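Long-range contacts in putative diflavin flavoprotein A 3 (Synechocystis sp., PDB 6H0C), which probably carries electrons from NADH to oxygen, reducing it to water, and is represented here by its flavodiiron core of metallo-hydrolase and flavodoxin-like domains: residues 38-42 / 52-56; 173-178 / 225-231. All coordinates share one frame; numbering follows the deposited sequence.

Contact 1 (38-42 / 52-56); sequences TANSY and FDPPG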
loop_
_atom_site.group_PDB
_atom_site.type_symbol
_atom_site.label_atom_id
_atom_site.label_comp_id
_atom_site.label_asym_id
_atom_site.label_seq_id
_atom_site.Cartn_x
_atom_site.Cartn_y
_atom_site.Cartn_z
ATOM N N THR A 38 -3.226 10.323 9.752
ATOM C CA THR A 38 -3.403 9.557 10.974
ATOM C C THR A 38 -3.140 8.098 10.638
ATOM O O THR A 38 -3.311 7.677 9.493
ATOM C CB THR A 38 -4.831 9.724 11.599
ATOM O OG1 THR A 38 -5.796 8.976 10.845
ATOM C CG2 THR A 38 -5.260 11.191 11.635
ATOM N N ALA A 39 -2.695 7.342 11.633
ATOM C CA ALA A 39 -2.613 5.898 11.521
ATOM C C ALA A 39 -3.668 5.326 12.468
ATOM O O ALA A 39 -3.563 5.481 13.696
ATOM C CB ALA A 39 -1.197 5.392 11.866
ATOM N N ASN A 40 -4.690 4.678 11.909
ATOM C CA ASN A 40 -5.826 4.252 12.718
ATOM C C ASN A 40 -5.756 2.794 13.187
ATOM O O ASN A 40 -5.620 1.883 12.381
ATOM C CB ASN A 40 -7.124 4.484 11.938
ATOM C CG ASN A 40 -7.305 5.934 11.529
ATOM O OD1 ASN A 40 -6.818 6.843 12.209
ATOM N ND2 ASN A 40 -8.000 6.159 10.412
ATOM N N SER A 41 -5.847 2.593 14.501
ATOM C CA SER A 41 -5.962 1.263 15.098
ATOM C C SER A 41 -7.347 1.101 15.705
ATOM O O SER A 41 -7.931 2.071 16.181
ATOM C CB SER A 41 -4.904 1.049 16.179
ATOM O OG SER A 41 -3.632 1.515 15.761
ATOM N N TYR A 42 -7.870 -0.119 15.710
ATOM C CA TYR A 42 -9.225 -0.360 16.213
ATOM C C TYR A 42 -9.258 -1.474 17.251
ATOM O O TYR A 42 -8.580 -2.495 17.121
ATOM C CB TYR A 42 -10.172 -0.692 15.058
ATOM C CG TYR A 42 -10.206 0.384 13.993
ATOM C CD1 TYR A 42 -9.312 0.356 12.923
ATOM C CD2 TYR A 42 -11.115 1.445 14.066
ATOM C CE1 TYR A 42 -9.327 1.340 11.945
ATOM C CE2 TYR A 42 -11.136 2.443 13.085
ATOM C CZ TYR A 42 -10.236 2.379 12.032
ATOM O OH TYR A 42 -10.246 3.346 11.053
ATOM N N PHE A 52 -6.897 -4.146 15.885
ATOM C CA PHE A 52 -6.516 -3.985 14.479
ATOM C C PHE A 52 -5.351 -3.013 14.292
ATOM O O PHE A 52 -5.426 -1.864 14.736
ATOM C CB PHE A 52 -7.685 -3.456 13.643
ATOM C CG PHE A 52 -8.855 -4.407 13.506
ATOM C CD1 PHE A 52 -9.077 -5.079 12.307
ATOM C CD2 PHE A 52 -9.768 -4.578 14.550
ATOM C CE1 PHE A 52 -10.176 -5.921 12.156
ATOM C CE2 PHE A 52 -10.869 -5.421 14.408
ATOM C CZ PHE A 52 -11.073 -6.091 13.208
ATOM N N ASP A 53 -4.294 -3.466 13.622
ATOM C CA ASP A 53 -3.307 -2.559 13.034
ATOM C C ASP A 53 -2.658 -1.537 13.963
ATOM O O ASP A 53 -2.884 -0.329 13.807
ATOM C CB ASP A 53 -3.958 -1.794 11.891
ATOM C CG ASP A 53 -4.459 -2.708 10.803
ATOM O OD1 ASP A 53 -3.666 -3.561 10.351
ATOM O OD2 ASP A 53 -5.644 -2.580 10.413
ATOM N N PRO A 54 -1.837 -2.005 14.913
ATOM C CA PRO A 54 -0.978 -1.045 15.611
ATOM C C PRO A 54 -0.256 -0.187 14.590
ATOM O O PRO A 54 0.046 -0.668 13.499
ATOM C CB PRO A 54 0.007 -1.928 16.383
ATOM C CG PRO A 54 -0.680 -3.249 16.510
ATOM C CD PRO A 54 -1.567 -3.399 15.304
ATOM N N PRO A 55 0.003 1.075 14.929
ATOM C CA PRO A 55 0.683 2.015 14.021
ATOM C C PRO A 55 2.183 1.710 13.861
ATOM O O PRO A 55 2.725 0.890 14.601
ATOM C CB PRO A 55 0.470 3.370 14.704
ATOM C CG PRO A 55 0.419 3.019 16.181
ATOM C CD PRO A 55 -0.240 1.650 16.264
ATOM N N GLY A 56 2.840 2.368 12.912
ATOM C CA GLY A 56 4.255 2.144 12.665
ATOM C C GLY A 56 5.233 2.838 13.607
ATOM O O GLY A 56 4.837 3.393 14.634
HETATM O O HOH W 1 -6.602 0.133 10.213
#
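Tyr42 and Phe52 pair across the beta hairpin formed by strands 37-45 and 49-52 in the seven-stranded mixed sheet of the metallo-beta-lactamase-like domain. They make an antiparallel hydrogen-bonded pair. The bond from Phe52 N to Tyr42 O, 2.7 Å long, is nearly straight, with 170° at the hydrogen, while Tyr42 N returns a longer bond of 3.2 Å to Phe52 O, arriving in the carbonyl plane on a lone pair. Both side chains leave the same face of the sheet. Their chi1 values, -57° for Tyr42 and -67° for Phe52, set each ring anti to its carbonyl carbon, and Tyr42 CB lies 3.9 Å from Phe52 CD2. Large aromatics suit this buried face because Phe169 stacks on Phe52 and meets Tyr42 edge-to-face, while Tyr42 OH bonds to Pro227 O and so satisfies its polar end.

Beyond this pair 52-56 turns away from strand 37-45, although Asp53 still bonds through its backbone to Ile80 of strand 78-80. Asp53 adopts left-handed backbone angles, which aspartate tolerates better than most residues, and its OD1 bonds to Gly82 N. Water 1 continues the link, donating to Asn40 O at 3.0 Å and to Asp53 OD2 at 2.9 Å. Ser41, whose short side chain ends in a hydroxyl, gives its OG to Asp53 O, approaching from above the carbonyl plane. Pro54 and Pro55, which lack an amide hydrogen, suit a segment that no longer pairs with strand 37-45, and Pro54 packs on helix 86-98. Pro55 packs against Ala39, CB to CB at 3.9 Å, where a methyl is enough to make the apolar touch, and Pro55 CD comes within 3.4 Å of Ser41 OG.

Contact 2 (173-178 / 225-231); sequences LFGAHV and YAPSHGP
Ala176 N donates to His229 O at 3.1 Å, the one hydrogen bond between two loops at the edge of the five-stranded sheet in the metallo-beta-lactamase-like domain: 173-178 follows strand 167-171, and 225-231 runs out of strand 224-227. The donor stands 53° out of the carbonyl plane, not on a lone pair. Glycines let the backbones come close. Gly175 CA is 3.5 Å from His229 O, and Gly230, in a conformation suited to glycine, brings its CA to 3.3 Å from Ala176 O.

Rings meet on two sides of this bond. Phe174 and Tyr225 form an offset stack, centroids 4.0 Å apart and planes at 16°, with Tyr225 CE2 over the centre of the Phe174 ring. Tyrosine suits this place, its face packing while its OH bonds to Thr241. Pro227 CB touches Leu173 O (3.7 Å) and Gly175 CA (3.9 Å).

Past Ala176, His177 CE1 sits 3.4 Å above the centre of the His229 ring, whose opposite face carries Ser228 CB; the two rings are oblique. His177 ND1 bonds to Thr37 OG1 and NE2 to Glu30 OE1, His229 ND1 to Thr38 O and NE2 to Lys172 NZ, which fixes both ring rotations. The Ser228-His229-Gly230 loop, bordering a citrate pocket, probably corresponds to the one supplying the last iron-ligand histidine in canonical flavodiiron proteins. Val178 CG1 meets Pro231 CD at 4.1 Å.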
loop_
_atom_site.group_PDB
_atom_site.type_symbol
_atom_site.label_atom_id
_atom_site.label_comp_id
_atom_site.label_asym_id
_atom_site.label_seq_id
_atom_site.Cartn_x
_atom_site.Cartn_y
_atom_site.Cartn_z
ATOM N N LEU A 173 -7.599 0.843 1.730
ATOM C CA LEU A 173 -8.669 1.311 0.844
ATOM C C LEU A 173 -9.547 2.397 1.487
ATOM O O LEU A 173 -9.885 2.313 2.670
ATOM C CB LEU A 173 -9.559 0.144 0.407
ATOM C CG LEU A 173 -8.902 -0.925 -0.467
ATOM C CD1 LEU A 173 -9.827 -2.129 -0.642
ATOM C CD2 LEU A 173 -8.532 -0.313 -1.811
ATOM N N PHE A 174 -9.905 3.407 0.694
ATOM C CA PHE A 174 -10.914 4.405 1.065
ATOM C C PHE A 174 -10.435 5.463 2.063
ATOM O O PHE A 174 -11.247 6.174 2.656
ATOM C CB PHE A 174 -12.165 3.717 1.630
ATOM C CG PHE A 174 -12.932 2.932 0.610
ATOM C CD1 PHE A 174 -13.405 3.542 -0.538
ATOM C CD2 PHE A 174 -13.183 1.589 0.798
ATOM C CE1 PHE A 174 -14.113 2.824 -1.489
ATOM C CE2 PHE A 174 -13.899 0.863 -0.146
ATOM C CZ PHE A 174 -14.364 1.485 -1.291
ATOM N N GLY A 175 -9.127 5.588 2.232
ATOM C CA GLY A 175 -8.601 6.499 3.228
ATOM C C GLY A 175 -8.163 7.832 2.653
ATOM O O GLY A 175 -8.409 8.137 1.489
ATOM N N ALA A 176 -7.507 8.631 3.486
ATOM C CA ALA A 176 -7.008 9.924 3.064
ATOM C C ALA A 176 -5.954 10.391 4.048
ATOM O O ALA A 176 -6.123 10.239 5.255
ATOM C CB ALA A 176 -8.131 10.928 2.969
ATOM N N HIS A 177 -4.859 10.933 3.525
ATOM C CA HIS A 177 -3.783 11.416 4.373
ATOM C C HIS A 177 -4.085 12.836 4.793
ATOM O O HIS A 177 -3.653 13.796 4.155
ATOM C CB HIS A 177 -2.435 11.321 3.654
ATOM C CG HIS A 177 -1.899 9.927 3.581
ATOM N ND1 HIS A 177 -1.726 9.141 4.700
ATOM C CD2 HIS A 177 -1.510 9.172 2.525
ATOM C CE1 HIS A 177 -1.241 7.965 4.341
ATOM N NE2 HIS A 177 -1.105 7.958 3.026
ATOM N N VAL A 178 -4.862 12.958 5.860
ATOM C CA VAL A 178 -5.216 14.265 6.396
ATOM C C VAL A 178 -5.463 14.182 7.902
ATOM O O VAL A 178 -6.207 13.320 8.387
ATOM C CB VAL A 178 -6.460 14.856 5.689
ATOM C CG1 VAL A 178 -7.655 13.941 5.863
ATOM C CG2 VAL A 178 -6.764 16.239 6.226
ATOM N N TYR A 225 -16.851 2.661 6.572
ATOM C CA TYR A 225 -15.509 2.154 6.299
ATOM C C TYR A 225 -14.580 2.639 7.396
ATOM O O TYR A 225 -14.582 3.825 7.736
ATOM C CB TYR A 225 -14.973 2.633 4.951
ATOM C CG TYR A 225 -15.756 2.220 3.720
ATOM C CD1 TYR A 225 -16.474 1.026 3.670
ATOM C CD2 TYR A 225 -15.754 3.031 2.594
ATOM C CE1 TYR A 225 -17.172 0.666 2.520
ATOM C CE2 TYR A 225 -16.443 2.679 1.448
ATOM C CZ TYR A 225 -17.146 1.504 1.409
ATOM O OH TYR A 225 -17.817 1.195 0.241
ATOM N N ALA A 226 -13.785 1.730 7.950
ATOM C CA ALA A 226 -12.797 2.103 8.954
ATOM C C ALA A 226 -11.411 1.890 8.362
ATOM O O ALA A 226 -10.885 0.779 8.409
ATOM C CB ALA A 226 -12.978 1.285 10.212
ATOM N N PRO A 227 -10.825 2.952 7.782
ATOM C CA PRO A 227 -9.597 2.849 6.982
ATOM C C PRO A 227 -8.325 3.052 7.803
ATOM O O PRO A 227 -8.400 3.454 8.973
ATOM C CB PRO A 227 -9.764 3.980 5.968
ATOM C CG PRO A 227 -10.501 5.062 6.768
ATOM C CD PRO A 227 -11.350 4.334 7.810
ATOM N N SER A 228 -7.171 2.798 7.191
ATOM C CA SER A 228 -5.889 3.039 7.860
ATOM C C SER A 228 -5.655 4.498 8.208
ATOM O O SER A 228 -5.030 4.801 9.233
ATOM C CB SER A 228 -4.718 2.574 6.990
ATOM O OG SER A 228 -4.753 1.177 6.788
ATOM N N HIS A 229 -6.123 5.392 7.338
ATOM C CA HIS A 229 -5.714 6.798 7.386
ATOM C C HIS A 229 -6.880 7.764 7.270
ATOM O O HIS A 229 -7.725 7.623 6.377
ATOM C CB HIS A 229 -4.715 7.104 6.264
ATOM C CG HIS A 229 -3.572 6.145 6.198
ATOM N ND1 HIS A 229 -2.592 6.091 7.164
ATOM C CD2 HIS A 229 -3.258 5.192 5.287
ATOM C CE1 HIS A 229 -1.721 5.149 6.851
ATOM N NE2 HIS A 229 -2.104 4.589 5.717
ATOM N N GLY A 230 -6.915 8.752 8.159
ATOM C CA GLY A 230 -7.890 9.824 8.070
ATOM C C GLY A 230 -9.145 9.542 8.873
ATOM O O GLY A 230 -9.162 8.646 9.717
ATOM N N PRO A 231 -10.214 10.305 8.613
ATOM C CA PRO A 231 -11.468 10.083 9.333
ATOM C C PRO A 231 -12.103 8.762 8.949
ATOM O O PRO A 231 -11.824 8.228 7.869
ATOM C CB PRO A 231 -12.345 11.249 8.877
ATOM C CG PRO A 231 -11.845 11.558 7.507
ATOM C CD PRO A 231 -10.347 11.352 7.585
#

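Overall arrangement
Contact 1 closes before contact 2 opens along the chain, and both lie within the N-terminal metallo-hydrolase domain, on the same side of the chain's centre and about 11 Å apart between centres. Contact 1 belongs to the seven-stranded sheet, contact 2 to the edge of the five-stranded one. Probable hydrogen bonds from Asn40 N to Ser228 O (2.7 Å) and from Tyr42 OH to Pro227 O run between these parts of the alpha-beta/beta-alpha sandwich. A citrate ion, probably from the crystallisation liquor, lies about 4 Å from the His229 side chain and about 6 Å from that of Ala39, consistent with a pocket bordered by both contacts.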